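Local coordinates for protein beta-phosphoglucomutase (Bacteroides vulgatus, PDB 3DV9) that probably interconverts beta-glucose 1-phosphate and glucose 6-phosphate as a magnesium-dependent phosphoglucomutase of the haloacid dehalogenase (HAD) superfamily, at residues H46-R51 with Y94-E99; T72-S77 with H83-E88; D29-L34 with P39-S44; E65-A70 with A191-Q196. All blocks are in the same frame, centred on the assembly; numbering follows the deposited sequence. Where two conformers were deposited one is given.

Interaction 1 (H46-R51 with Y94-E99)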
loop_
_atom_site.group_PDB
_atom_site.type_symbol
_atom_site.label_atom_id
_atom_site.label_comp_id
_atom_site.label_asym_id
_atom_site.label_seq_id
_atom_site.Cartn_x
_atom_site.Cartn_y
_atom_site.Cartn_z
ATOM N N HIS A 46 9.456 -11.148 -12.041
ATOM C CA HIS A 46 9.866 -11.189 -13.443
ATOM C C HIS A 46 10.589 -12.511 -13.771
ATOM O O HIS A 46 10.277 -13.203 -14.770
ATOM C CB HIS A 46 10.786 -10.016 -13.772
ATOM C CG HIS A 46 11.478 -10.191 -15.082
ATOM N ND1 HIS A 46 10.801 -10.177 -16.281
ATOM C CD2 HIS A 46 12.770 -10.442 -15.378
ATOM C CE1 HIS A 46 11.657 -10.388 -17.263
ATOM N NE2 HIS A 46 12.853 -10.573 -16.740
ATOM N N LYS A 47 11.552 -12.848 -12.919
ATOM C CA LYS A 47 12.396 -14.018 -13.103
ATOM C C LYS A 47 11.627 -15.334 -12.954
ATOM O O LYS A 47 11.830 -16.255 -13.750
ATOM C CB LYS A 47 13.558 -13.949 -12.113
ATOM C CG LYS A 47 14.546 -15.109 -12.160
ATOM C CD LYS A 47 15.642 -14.874 -11.133
ATOM C CE LYS A 47 16.485 -16.102 -10.935
ATOM N NZ LYS A 47 17.795 -15.693 -10.360
ATOM N N ILE A 48 10.752 -15.417 -11.941
ATOM C CA ILE A 48 9.982 -16.626 -11.698
ATOM C C ILE A 48 8.922 -16.856 -12.791
ATOM O O ILE A 48 8.718 -17.969 -13.252
ATOM C CB ILE A 48 9.354 -16.600 -10.285
ATOM C CG1 ILE A 48 10.447 -16.711 -9.225
ATOM C CG2 ILE A 48 8.272 -17.698 -10.126
ATOM C CD1 ILE A 48 11.588 -17.656 -9.619
HETATM N N MSE A 49 8.230 -15.801 -13.179
HETATM C CA MSE A 49 7.302 -15.871 -14.304
HETATM C C MSE A 49 7.995 -16.361 -15.567
HETATM O O MSE A 49 7.448 -17.199 -16.281
HETATM C CB MSE A 49 6.622 -14.509 -14.527
HETATM C CG MSE A 49 5.579 -14.205 -13.421
HETATM SE SE MSE A 49 4.078 -15.469 -13.442
HETATM C CE MSE A 49 2.993 -14.638 -14.828
ATOM N N LYS A 50 9.208 -15.866 -15.818
ATOM C CA LYS A 50 10.020 -16.314 -16.981
ATOM C C LYS A 50 10.301 -17.823 -16.920
ATOM O O LYS A 50 10.201 -18.525 -17.945
ATOM C CB LYS A 50 11.336 -15.520 -17.061
ATOM C CG LYS A 50 12.184 -15.822 -18.279
ATOM C CD LYS A 50 13.421 -14.923 -18.275
ATOM C CE LYS A 50 14.389 -15.184 -19.443
ATOM N NZ LYS A 50 14.143 -14.331 -20.654
ATOM N N ARG A 51 10.632 -18.313 -15.722
ATOM C CA ARG A 51 10.917 -19.721 -15.495
ATOM C C ARG A 51 9.708 -20.602 -15.828
ATOM O O ARG A 51 9.872 -21.740 -16.281
ATOM C CB ARG A 51 11.306 -19.961 -14.031
ATOM C CG ARG A 51 11.762 -21.371 -13.764
ATOM C CD ARG A 51 11.978 -21.588 -12.262
ATOM N NE ARG A 51 13.046 -20.676 -11.819
ATOM C CZ ARG A 51 13.313 -20.401 -10.543
ATOM N NH1 ARG A 51 12.589 -20.941 -9.577
ATOM N NH2 ARG A 51 14.301 -19.544 -10.243
ATOM N N TYR A 94 3.665 -19.111 -6.995
ATOM C CA TYR A 94 3.824 -18.347 -5.758
ATOM C C TYR A 94 4.963 -18.893 -4.878
ATOM O O TYR A 94 5.763 -18.105 -4.332
ATOM C CB TYR A 94 2.520 -18.196 -4.959
ATOM C CG TYR A 94 2.634 -17.083 -3.922
ATOM C CD1 TYR A 94 2.877 -15.745 -4.314
ATOM C CD2 TYR A 94 2.542 -17.359 -2.550
ATOM C CE1 TYR A 94 3.008 -14.721 -3.371
ATOM C CE2 TYR A 94 2.674 -16.324 -1.589
ATOM C CZ TYR A 94 2.905 -15.009 -2.011
ATOM O OH TYR A 94 3.024 -13.982 -1.078
ATOM N N GLN A 95 5.066 -20.226 -4.766
ATOM C CA GLN A 95 6.123 -20.845 -3.961
ATOM C C GLN A 95 7.508 -20.475 -4.496
ATOM O O GLN A 95 8.404 -20.097 -3.731
ATOM C CB GLN A 95 5.956 -22.373 -3.891
ATOM C CG GLN A 95 4.901 -22.847 -2.889
ATOM C CD GLN A 95 4.935 -24.358 -2.628
ATOM O OE1 GLN A 95 5.818 -25.073 -3.118
ATOM N NE2 GLN A 95 3.960 -24.849 -1.856
ATOM N N ALA A 96 7.681 -20.579 -5.812
ATOM C CA ALA A 96 8.966 -20.254 -6.420
ATOM C C ALA A 96 9.324 -18.778 -6.208
ATOM O O ALA A 96 10.486 -18.443 -5.968
ATOM C CB ALA A 96 8.983 -20.623 -7.914
ATOM N N LYS A 97 8.317 -17.915 -6.285
ATOM C CA LYS A 97 8.510 -16.484 -6.142
ATOM C C LYS A 97 8.919 -16.128 -4.709
ATOM O O LYS A 97 9.799 -15.279 -4.495
ATOM C CB LYS A 97 7.236 -15.742 -6.544
ATOM C CG LYS A 97 7.382 -14.189 -6.521
ATOM C CD LYS A 97 6.375 -13.602 -5.585
ATOM C CE LYS A 97 6.980 -13.277 -4.227
ATOM N NZ LYS A 97 7.369 -11.825 -4.038
ATOM N N THR A 98 8.243 -16.749 -3.746
ATOM C CA THR A 98 8.545 -16.586 -2.321
ATOM C C THR A 98 10.014 -16.956 -2.048
ATOM O O THR A 98 10.758 -16.170 -1.439
ATOM C CB THR A 98 7.584 -17.468 -1.448
ATOM O OG1 THR A 98 6.236 -17.014 -1.627
ATOM C CG2 THR A 98 7.928 -17.382 0.028
ATOM N N GLU A 99 10.411 -18.142 -2.528
ATOM C CA GLU A 99 11.773 -18.656 -2.364
ATOM C C GLU A 99 12.795 -17.740 -3.023
ATOM O O GLU A 99 13.880 -17.527 -2.490
ATOM C CB GLU A 99 11.886 -20.077 -2.947
ATOM C CG GLU A 99 13.257 -20.755 -2.757
ATOM C CD GLU A 99 13.263 -22.267 -2.994
ATOM O OE1 GLU A 99 12.181 -22.897 -3.047
ATOM O OE2 GLU A 99 14.372 -22.847 -3.103
HETATM O O HOH W 1 12.490 -20.045 -6.720
#
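Ile48 meets Ala96 and Lys97 with both of its branches. CG2 lies against Ala96 CB at 3.7 Å, while CG1 reaches Lys97 CA at 3.6 Å, and CD1 ends 3.9 Å from Ala96 O. The split follows from the first torsion, chi1 -68°, which sets CG2 anti to the backbone N and CG1 beside it. Lys97 itself offers mainly its backbone and CB here, since its long chain leads off toward His41 and Trp45.

The two helices, 38-51 and 87-101, belong to the all-helical cap of this HAD-type fold. Their short segments run at 141° to each other with axes 9.2 Å apart, a closeness that suits the small Ala96 facing Ile48. Arg51 closes the exposed margin. Its chain bends at chi3, which lays one face of the guanidinium over Ile48 CD1, toward the rim of the group. At the edge of that plane NH1 donates to a water 3.0 Å away, and the water donates in turn to Ala96 O at 2.7 Å. Shortening Ile48 to an alanine is likely to open a gap against Ala96 and Lys97 and to leave the Arg51 guanidinium without the methyl beneath it. Ile93 and Glu100 also touch Ile48, and Glu100 forms a salt bridge with Lys47.

Interaction 2 (T72-S77 with H83-E88)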
loop_
_atom_site.group_PDB
_atom_site.type_symbol
_atom_site.label_atom_id
_atom_site.label_comp_id
_atom_site.label_asym_id
_atom_site.label_seq_id
_atom_site.Cartn_x
_atom_site.Cartn_y
_atom_site.Cartn_z
ATOM N N THR A 72 -2.575 -11.561 -10.719
ATOM C CA THR A 72 -1.415 -11.237 -11.573
ATOM C C THR A 72 -1.051 -12.381 -12.544
ATOM O O THR A 72 -0.829 -12.157 -13.748
ATOM C CB THR A 72 -0.153 -10.841 -10.749
ATOM O OG1 THR A 72 -0.412 -9.641 -9.998
ATOM C CG2 THR A 72 1.045 -10.570 -11.679
ATOM N N ILE A 73 -0.958 -13.599 -12.016
ATOM C CA ILE A 73 -0.672 -14.772 -12.850
ATOM C C ILE A 73 -1.772 -14.947 -13.890
ATOM O O ILE A 73 -1.489 -15.194 -15.073
ATOM C CB ILE A 73 -0.517 -16.061 -11.983
ATOM C CG1 ILE A 73 0.691 -15.934 -11.052
ATOM C CG2 ILE A 73 -0.378 -17.328 -12.864
ATOM C CD1 ILE A 73 0.631 -16.881 -9.820
ATOM N N ASN A 74 -3.025 -14.801 -13.463
ATOM C CA ASN A 74 -4.154 -15.008 -14.385
ATOM C C ASN A 74 -4.257 -13.960 -15.489
ATOM O O ASN A 74 -4.635 -14.293 -16.627
ATOM C CB ASN A 74 -5.480 -15.144 -13.641
ATOM C CG ASN A 74 -5.658 -16.507 -13.029
ATOM O OD1 ASN A 74 -4.944 -17.449 -13.388
ATOM N ND2 ASN A 74 -6.598 -16.624 -12.091
ATOM N N ILE A 75 -3.890 -12.715 -15.172
ATOM C CA ILE A 75 -3.828 -11.663 -16.196
ATOM C C ILE A 75 -2.857 -12.072 -17.287
ATOM O O ILE A 75 -3.204 -12.065 -18.469
ATOM C CB ILE A 75 -3.405 -10.274 -15.596
ATOM C CG1 ILE A 75 -4.562 -9.683 -14.784
ATOM C CG2 ILE A 75 -2.947 -9.296 -16.707
ATOM C CD1 ILE A 75 -4.101 -8.636 -13.768
ATOM N N VAL A 76 -1.650 -12.461 -16.894
ATOM C CA VAL A 76 -0.626 -12.808 -17.859
ATOM C C VAL A 76 -0.996 -14.105 -18.598
ATOM O O VAL A 76 -0.757 -14.229 -19.806
ATOM C CB VAL A 76 0.760 -12.957 -17.201
ATOM C CG1 VAL A 76 1.816 -13.317 -18.232
ATOM C CG2 VAL A 76 1.131 -11.676 -16.453
ATOM N N SER A 77 -1.559 -15.072 -17.878
ATOM C CA SER A 77 -1.958 -16.347 -18.500
ATOM C C SER A 77 -3.047 -16.160 -19.563
ATOM O O SER A 77 -2.954 -16.712 -20.680
ATOM C CB SER A 77 -2.424 -17.342 -17.443
ATOM O OG SER A 77 -2.764 -18.583 -18.050
ATOM N N HIS A 83 -6.552 -18.456 -21.339
ATOM C CA HIS A 83 -7.254 -19.048 -20.199
ATOM C C HIS A 83 -6.528 -18.738 -18.892
ATOM O O HIS A 83 -5.325 -18.450 -18.890
ATOM C CB HIS A 83 -7.442 -20.580 -20.359
ATOM C CG HIS A 83 -6.162 -21.355 -20.473
ATOM N ND1 HIS A 83 -5.362 -21.646 -19.387
ATOM C CD2 HIS A 83 -5.563 -21.940 -21.542
ATOM C CE1 HIS A 83 -4.311 -22.342 -19.784
ATOM N NE2 HIS A 83 -4.408 -22.535 -21.087
ATOM N N ASP A 84 -7.260 -18.803 -17.783
ATOM C CA ASP A 84 -6.650 -18.713 -16.457
ATOM C C ASP A 84 -5.692 -19.875 -16.200
ATOM O O ASP A 84 -5.803 -20.943 -16.831
ATOM C CB ASP A 84 -7.722 -18.695 -15.361
ATOM C CG ASP A 84 -8.548 -17.427 -15.372
ATOM O OD1 ASP A 84 -8.097 -16.448 -15.995
ATOM O OD2 ASP A 84 -9.645 -17.408 -14.764
ATOM N N ALA A 85 -4.755 -19.645 -15.276
ATOM C CA ALA A 85 -3.878 -20.691 -14.738
ATOM C C ALA A 85 -4.659 -21.612 -13.804
ATOM O O ALA A 85 -5.700 -21.229 -13.256
ATOM C CB ALA A 85 -2.671 -20.071 -13.996
ATOM N N THR A 86 -4.153 -22.829 -13.638
ATOM C CA THR A 86 -4.749 -23.807 -12.747
ATOM C C THR A 86 -4.310 -23.520 -11.322
ATOM O O THR A 86 -3.334 -22.777 -11.104
ATOM C CB THR A 86 -4.323 -25.245 -13.138
ATOM O OG1 THR A 86 -2.889 -25.380 -13.067
ATOM C CG2 THR A 86 -4.799 -25.583 -14.565
ATOM N N GLU A 87 -5.014 -24.104 -10.350
ATOM C CA GLU A 87 -4.615 -23.973 -8.958
ATOM C C GLU A 87 -3.182 -24.475 -8.754
ATOM O O GLU A 87 -2.391 -23.833 -8.057
ATOM C CB GLU A 87 -5.589 -24.707 -8.027
ATOM C CG GLU A 87 -5.797 -24.003 -6.692
ATOM C CD GLU A 87 -4.494 -23.737 -5.960
ATOM O OE1 GLU A 87 -4.057 -22.560 -5.917
ATOM O OE2 GLU A 87 -3.892 -24.714 -5.454
ATOM N N GLU A 88 -2.853 -25.610 -9.378
ATOM C CA GLU A 88 -1.518 -26.190 -9.303
ATOM C C GLU A 88 -0.474 -25.188 -9.802
ATOM O O GLU A 88 0.546 -24.980 -9.135
ATOM C CB GLU A 88 -1.429 -27.527 -10.079
ATOM C CG GLU A 88 -0.002 -28.118 -10.104
ATOM C CD GLU A 88 0.185 -29.339 -11.011
ATOM O OE1 GLU A 88 -0.392 -29.414 -12.117
ATOM O OE2 GLU A 88 0.951 -30.234 -10.615
#
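The connection between helices 69-81 and 87-101 of the helical cap folds back on the first of them, and Asn74 and Ser77, one turn apart, hold it by its backbone. Asn74 OD1 accepts from Ala85 N at 2.9 Å. The donor stands above the plane of the amide, and the N-H...O angle of 146° makes the bond moderately bent. Across the Asn74 amide lies the Asp84 carboxylate, the two planes only 14° apart and stacked, with Asp84 CG 3.8 Å from Asn74 CG. The carboxylate's main polar partner is Arg78, in a salt bridge to OD1.

With chi1 at -178°, Ser77 points OG away from its own N and toward the connection, where it donates to His83 O at 2.7 Å; it also takes a hydrogen bond from Arg81. Beyond it the His83 ring turns back on its own chain, where ND1 donates to Asp84 O at 2.7 Å, almost straight and in the ring plane. Apolar contact comes from Ala85 CB, which touches Ile73 CG2 at 3.8 Å beside Ile90. Just downstream Thr86 is the N-cap of helix 87-101, and Glu89 bonds back to its N in the manner of a capping box.

Two nearby backbone groups, the carbonyl of His83 and the N-H of Ala85, thus find their partners in side chains of one helix, which fixes the course of the extended chain leading into the next.

Interaction 3 (D29-L34 with P39-S44). With MG (magnesium ion), chain B; PO4 (phosphate ion), chain C.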
loop_
_atom_site.group_PDB
_atom_site.type_symbol
_atom_site.label_atom_id
_atom_site.label_comp_id
_atom_site.label_asym_id
_atom_site.label_seq_id
_atom_site.Cartn_x
_atom_site.Cartn_y
_atom_site.Cartn_z
ATOM N N ASP A 29 0.347 1.239 3.605
ATOM C CA ASP A 29 0.822 0.136 2.811
ATOM C C ASP A 29 2.232 -0.335 3.284
ATOM O O ASP A 29 2.997 0.447 3.880
ATOM C CB ASP A 29 0.873 0.579 1.351
ATOM C CG ASP A 29 1.370 -0.482 0.462
ATOM O OD1 ASP A 29 0.819 -1.605 0.544
ATOM O OD2 ASP A 29 2.328 -0.208 -0.280
HETATM N N MSE A 30 2.587 -1.611 3.055
HETATM C CA MSE A 30 3.936 -2.050 3.452
HETATM C C MSE A 30 5.047 -1.896 2.378
HETATM O O MSE A 30 6.005 -1.147 2.534
HETATM C CB MSE A 30 3.922 -3.493 3.972
HETATM C CG MSE A 30 5.287 -3.849 4.586
HETATM SE SE MSE A 30 5.275 -5.634 5.312
HETATM C CE MSE A 30 5.182 -6.613 3.607
ATOM N N ASP A 31 4.923 -2.648 1.299
ATOM C CA ASP A 31 5.973 -2.661 0.267
ATOM C C ASP A 31 6.053 -1.333 -0.476
ATOM O O ASP A 31 5.078 -0.888 -1.063
ATOM C CB ASP A 31 5.712 -3.793 -0.714
ATOM C CG ASP A 31 5.815 -5.157 -0.060
ATOM O OD1 ASP A 31 6.838 -5.466 0.567
ATOM O OD2 ASP A 31 4.837 -5.916 -0.179
ATOM N N GLY A 32 7.255 -0.731 -0.488
ATOM C CA GLY A 32 7.422 0.557 -1.131
ATOM C C GLY A 32 6.966 1.747 -0.303
ATOM O O GLY A 32 6.958 2.878 -0.798
ATOM N N VAL A 33 6.569 1.501 0.958
ATOM C CA VAL A 33 6.174 2.605 1.867
ATOM C C VAL A 33 6.939 2.460 3.177
ATOM O O VAL A 33 7.670 3.375 3.595
ATOM C CB VAL A 33 4.628 2.598 2.095
ATOM C CG1 VAL A 33 4.234 3.547 3.260
ATOM C CG2 VAL A 33 3.898 2.963 0.760
ATOM N N LEU A 34 6.761 1.306 3.831
ATOM C CA LEU A 34 7.551 0.932 5.031
ATOM C C LEU A 34 8.930 0.355 4.719
ATOM O O LEU A 34 9.915 0.737 5.358
ATOM C CB LEU A 34 6.742 0.012 5.960
ATOM C CG LEU A 34 5.396 0.619 6.398
ATOM C CD1 LEU A 34 4.738 -0.436 7.295
ATOM C CD2 LEU A 34 5.572 1.964 7.152
ATOM N N PRO A 39 12.022 -3.362 -5.477
ATOM C CA PRO A 39 13.000 -3.862 -6.455
ATOM C C PRO A 39 13.147 -5.386 -6.421
ATOM O O PRO A 39 13.175 -6.031 -7.485
ATOM C CB PRO A 39 14.297 -3.132 -6.057
ATOM C CG PRO A 39 13.808 -1.833 -5.434
ATOM C CD PRO A 39 12.546 -2.229 -4.684
ATOM N N ASN A 40 13.211 -5.961 -5.231
ATOM C CA ASN A 40 13.293 -7.427 -5.077
ATOM C C ASN A 40 12.012 -8.109 -5.526
ATOM O O ASN A 40 12.057 -9.110 -6.253
ATOM C CB ASN A 40 13.625 -7.836 -3.626
ATOM C CG ASN A 40 13.897 -9.353 -3.469
ATOM O OD1 ASN A 40 14.020 -10.086 -4.448
ATOM N ND2 ASN A 40 13.983 -9.813 -2.222
ATOM N N HIS A 41 10.862 -7.589 -5.097
ATOM C CA HIS A 41 9.585 -8.194 -5.524
ATOM C C HIS A 41 9.462 -8.189 -7.069
ATOM O O HIS A 41 9.117 -9.188 -7.679
ATOM C CB HIS A 41 8.381 -7.443 -4.943
ATOM C CG HIS A 41 8.082 -7.737 -3.505
ATOM N ND1 HIS A 41 7.617 -8.964 -3.071
ATOM C CD2 HIS A 41 8.086 -6.933 -2.418
ATOM C CE1 HIS A 41 7.412 -8.915 -1.766
ATOM N NE2 HIS A 41 7.670 -7.688 -1.347
ATOM N N ALA A 42 9.710 -7.043 -7.695
ATOM C CA ALA A 42 9.629 -6.936 -9.177
ATOM C C ALA A 42 10.566 -7.879 -9.939
ATOM O O ALA A 42 10.144 -8.550 -10.908
ATOM C CB ALA A 42 9.856 -5.456 -9.613
ATOM N N GLU A 43 11.837 -7.896 -9.543
ATOM C CA GLU A 43 12.812 -8.828 -10.117
ATOM C C GLU A 43 12.426 -10.299 -9.890
ATOM O O GLU A 43 12.506 -11.092 -10.838
ATOM C CB GLU A 43 14.222 -8.529 -9.590
ATOM C CG GLU A 43 15.341 -9.428 -10.188
ATOM C CD GLU A 43 15.486 -9.273 -11.693
ATOM O OE1 GLU A 43 14.866 -8.364 -12.269
ATOM O OE2 GLU A 43 16.230 -10.046 -12.318
ATOM N N SER A 44 12.003 -10.648 -8.671
ATOM C CA SER A 44 11.563 -12.019 -8.347
ATOM C C SER A 44 10.363 -12.438 -9.167
ATOM O O SER A 44 10.312 -13.562 -9.690
ATOM C CB SER A 44 11.233 -12.174 -6.864
ATOM O OG SER A 44 12.385 -11.912 -6.088
HETATM MG MG MG B . 3.123 -0.825 -2.186
HETATM P P PO4 C . 1.970 -3.892 -0.999
HETATM O O1 PO4 C . 2.276 -3.794 0.483
HETATM O O2 PO4 C . 2.639 -2.785 -1.765
HETATM O O3 PO4 C . 0.459 -3.841 -1.240
HETATM O O4 PO4 C . 2.435 -5.223 -1.578
HETATM O O HOH W 2 2.229 -2.730 -2.143
HETATM O O HOH W 3 0.866 -0.634 -2.979
#
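Asp31 reaches across to His41 while its other carboxylate oxygen faces the bound phosphate, making it a link between the metal site and helix 38-51. At the start of the side chain, CB passes the phosphate. CG stands beside the backbone N, chi1 -65°, and that torsion swings the carboxylate to the phosphate and the helix together. There the branches part. OD1 meets His41 NE2 at 3.0 Å, at the edge of the imidazole and near its plane, with the carboxylate turned 71° from the ring. The N-H...O angle of 135° makes this a weak hydrogen bond, and Ser37 OG is the stronger partner of OD1. OD2 lies 2.9 Å from phosphate O4.

From the backbone of Asp31, N donates to phosphate O1 at 3.0 Å. Both phosphate distances are doubtful, since this ion, probably from the crystallisation liquor, overlaps a modelled water. Asp31 O binds the magnesium ion at 2.3 Å, next to Asp29 OD2 at 2.1 Å; Glu65 and Asn190 contribute further ligands. Asp29 and Asp31 form a DxD pair as in HAD phosphotransferases, where the first aspartate is the nucleophile and the second the general acid-base; the same roles are probable here. Were Asp31 cut back to an alanine, His41 NE2 and Ser37 OG would probably lose their shared acceptor, leaving the ring freer to turn.

The aspartates lie at the C-terminal end of strand 25-29, between strands 126-130 and 185-189 in the parallel sheet. Helix 38-51 leads away into the cap, where His41 packs on Phe101 and Ala42 meets helix 58-63.

Interaction 4 (E65-A70 with A191-Q196). With MG (magnesium ion), chain B.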
loop_
_atom_site.group_PDB
_atom_site.type_symbol
_atom_site.label_atom_id
_atom_site.label_comp_id
_atom_site.label_asym_id
_atom_site.label_seq_id
_atom_site.Cartn_x
_atom_site.Cartn_y
_atom_site.Cartn_z
ATOM N N GLU A 65 1.660 -3.997 -8.593
ATOM C CA GLU A 65 1.958 -3.896 -7.160
ATOM C C GLU A 65 0.672 -3.853 -6.322
ATOM O O GLU A 65 -0.201 -3.034 -6.559
ATOM C CB GLU A 65 2.813 -2.655 -6.867
ATOM C CG GLU A 65 3.136 -2.524 -5.388
ATOM C CD GLU A 65 4.141 -1.415 -5.104
ATOM O OE1 GLU A 65 4.806 -0.909 -6.043
ATOM O OE2 GLU A 65 4.221 -1.064 -3.934
ATOM N N GLY A 66 0.566 -4.746 -5.329
ATOM C CA GLY A 66 -0.629 -4.864 -4.513
ATOM C C GLY A 66 -1.628 -5.936 -4.898
ATOM O O GLY A 66 -2.464 -6.339 -4.083
ATOM N N ARG A 67 -1.581 -6.376 -6.145
ATOM C CA ARG A 67 -2.560 -7.330 -6.681
ATOM C C ARG A 67 -2.238 -8.717 -6.093
ATOM O O ARG A 67 -1.064 -9.040 -5.897
ATOM C CB ARG A 67 -2.380 -7.345 -8.201
ATOM C CG ARG A 67 -3.545 -7.837 -8.990
ATOM C CD ARG A 67 -3.216 -7.802 -10.467
ATOM N NE ARG A 67 -3.673 -6.590 -11.160
ATOM C CZ ARG A 67 -4.942 -6.188 -11.222
ATOM N NH1 ARG A 67 -5.896 -6.868 -10.602
ATOM N NH2 ARG A 67 -5.258 -5.092 -11.887
ATOM N N THR A 68 -3.243 -9.554 -5.844
ATOM C CA THR A 68 -2.940 -10.925 -5.430
ATOM C C THR A 68 -2.115 -11.632 -6.507
ATOM O O THR A 68 -2.304 -11.398 -7.716
ATOM C CB THR A 68 -4.209 -11.766 -5.155
ATOM O OG1 THR A 68 -4.806 -12.160 -6.404
ATOM C CG2 THR A 68 -5.198 -10.981 -4.309
ATOM N N GLY A 69 -1.209 -12.502 -6.060
ATOM C CA GLY A 69 -0.405 -13.333 -6.952
ATOM C C GLY A 69 -1.255 -14.022 -8.000
ATOM O O GLY A 69 -0.892 -14.007 -9.177
ATOM N N ALA A 70 -2.401 -14.599 -7.584
ATOM C CA ALA A 70 -3.274 -15.337 -8.515
ATOM C C ALA A 70 -3.816 -14.441 -9.632
ATOM O O ALA A 70 -3.859 -14.836 -10.804
ATOM C CB ALA A 70 -4.455 -16.052 -7.749
ATOM N N ALA A 191 1.409 2.802 -4.933
ATOM C CA ALA A 191 1.161 2.116 -6.208
ATOM C C ALA A 191 -0.243 2.436 -6.742
ATOM O O ALA A 191 -1.133 2.695 -5.962
ATOM C CB ALA A 191 1.297 0.632 -6.023
ATOM N N PRO A 192 -0.417 2.413 -8.073
ATOM C CA PRO A 192 -1.707 2.824 -8.609
ATOM C C PRO A 192 -2.839 1.936 -8.088
ATOM O O PRO A 192 -3.902 2.439 -7.773
ATOM C CB PRO A 192 -1.554 2.643 -10.137
ATOM C CG PRO A 192 -0.365 1.797 -10.314
ATOM C CD PRO A 192 0.546 2.118 -9.144
ATOM N N LEU A 193 -2.655 0.621 -8.034
ATOM C CA LEU A 193 -3.789 -0.240 -7.602
ATOM C C LEU A 193 -4.106 -0.069 -6.106
ATOM O O LEU A 193 -5.265 -0.178 -5.695
ATOM C CB LEU A 193 -3.513 -1.712 -7.885
ATOM C CG LEU A 193 -3.372 -2.079 -9.369
ATOM C CD1 LEU A 193 -2.921 -3.515 -9.488
ATOM C CD2 LEU A 193 -4.655 -1.837 -10.132
ATOM N N GLY A 194 -3.076 0.275 -5.330
ATOM C CA GLY A 194 -3.210 0.613 -3.891
ATOM C C GLY A 194 -3.991 1.914 -3.700
ATOM O O GLY A 194 -4.907 1.979 -2.881
ATOM N N VAL A 195 -3.635 2.932 -4.483
ATOM C CA VAL A 195 -4.330 4.211 -4.464
ATOM C C VAL A 195 -5.801 3.954 -4.822
ATOM O O VAL A 195 -6.699 4.448 -4.164
ATOM C CB VAL A 195 -3.702 5.241 -5.404
ATOM C CG1 VAL A 195 -4.567 6.477 -5.469
ATOM C CG2 VAL A 195 -2.287 5.618 -4.849
ATOM N N GLN A 196 -6.018 3.169 -5.878
ATOM C CA GLN A 196 -7.391 2.873 -6.334
ATOM C C GLN A 196 -8.229 2.254 -5.207
ATOM O O GLN A 196 -9.412 2.617 -5.027
ATOM C CB GLN A 196 -7.326 1.930 -7.545
ATOM C CG GLN A 196 -8.685 1.739 -8.165
ATOM C CD GLN A 196 -8.646 0.865 -9.396
ATOM O OE1 GLN A 196 -7.610 0.732 -10.064
ATOM N NE2 GLN A 196 -9.774 0.247 -9.692
HETATM MG MG MG B . 3.123 -0.825 -2.186
HETATM O O HOH W 4 -0.302 -0.994 -8.558
HETATM O O HOH W 3 0.866 -0.634 -2.979
HETATM O O HOH W 2 2.229 -2.730 -2.143
#
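The guanidinium of Arg67 is layered between two aliphatic groups, Leu193 CD1 over one face and Ile75 CD1 over the opposite one. Leu193 CD1 comes within 3.6 Å of Arg67 NE, and its other methyl, CD2, reaches NH2 at 3.7 Å. The polar rim of the group is engaged on its own side of the contact: NE bonds to His64 ND1, and NH1 bonds weakly to Ser71. A bend at chi3, -95°, brings the flat end round to Leu193.

The second flat group is the Glu65 carboxylate. Ala191 CB sits squarely over one of its faces, 3.6 Å from CD, while OE2 binds the magnesium ion at 2.1 Å. Glu65 holds its chain stretched, chi1 180° and chi2 172°, which carries the carboxylate past the alanine methyl to the metal. Ala191 follows Asn190, another ligand of the same ion, and the methyl thus backs one ligand from beside the other.

Between these two methyl contacts a water joins the backbones: it donates to Glu65 O and accepts from Leu193 N, at 2.9 Å each. The Leu193 amide belongs to the first turn of its helix, where N-H groups lack partners within the helix, and the water supplies one.

The contact bridges the cap and the sheet domain. Segment 65-70 runs from the connection after helix 58-63 into the start of helix 69-81, whereas 191-196 follows strand 185-189 and opens helix 192-200, whose Val195 packs on strand 204-208 and whose Pro192 touches helix 215-219.

Interactions 3 and 4, with centres 11 Å apart, share the magnesium ion, bound from the end of strand 25-29 by one and from the cap by the other. Interaction 3 comes first along the chain. Interaction 2 is nested within the loops closed by both interaction 1 and interaction 4, whose segments alternate. Helix 38-51 links interactions 3 and 1, helix 87-101 links 1 and 2, and helix 69-81 links 2 and 4, with Thr72 against Arg67. Met49 packs on Val76 between interactions 1 and 2, centres 14 Å apart. The cap is thus one connected helical body, tied to the metal site at two places, consistent with an active site between cap and sheet domain.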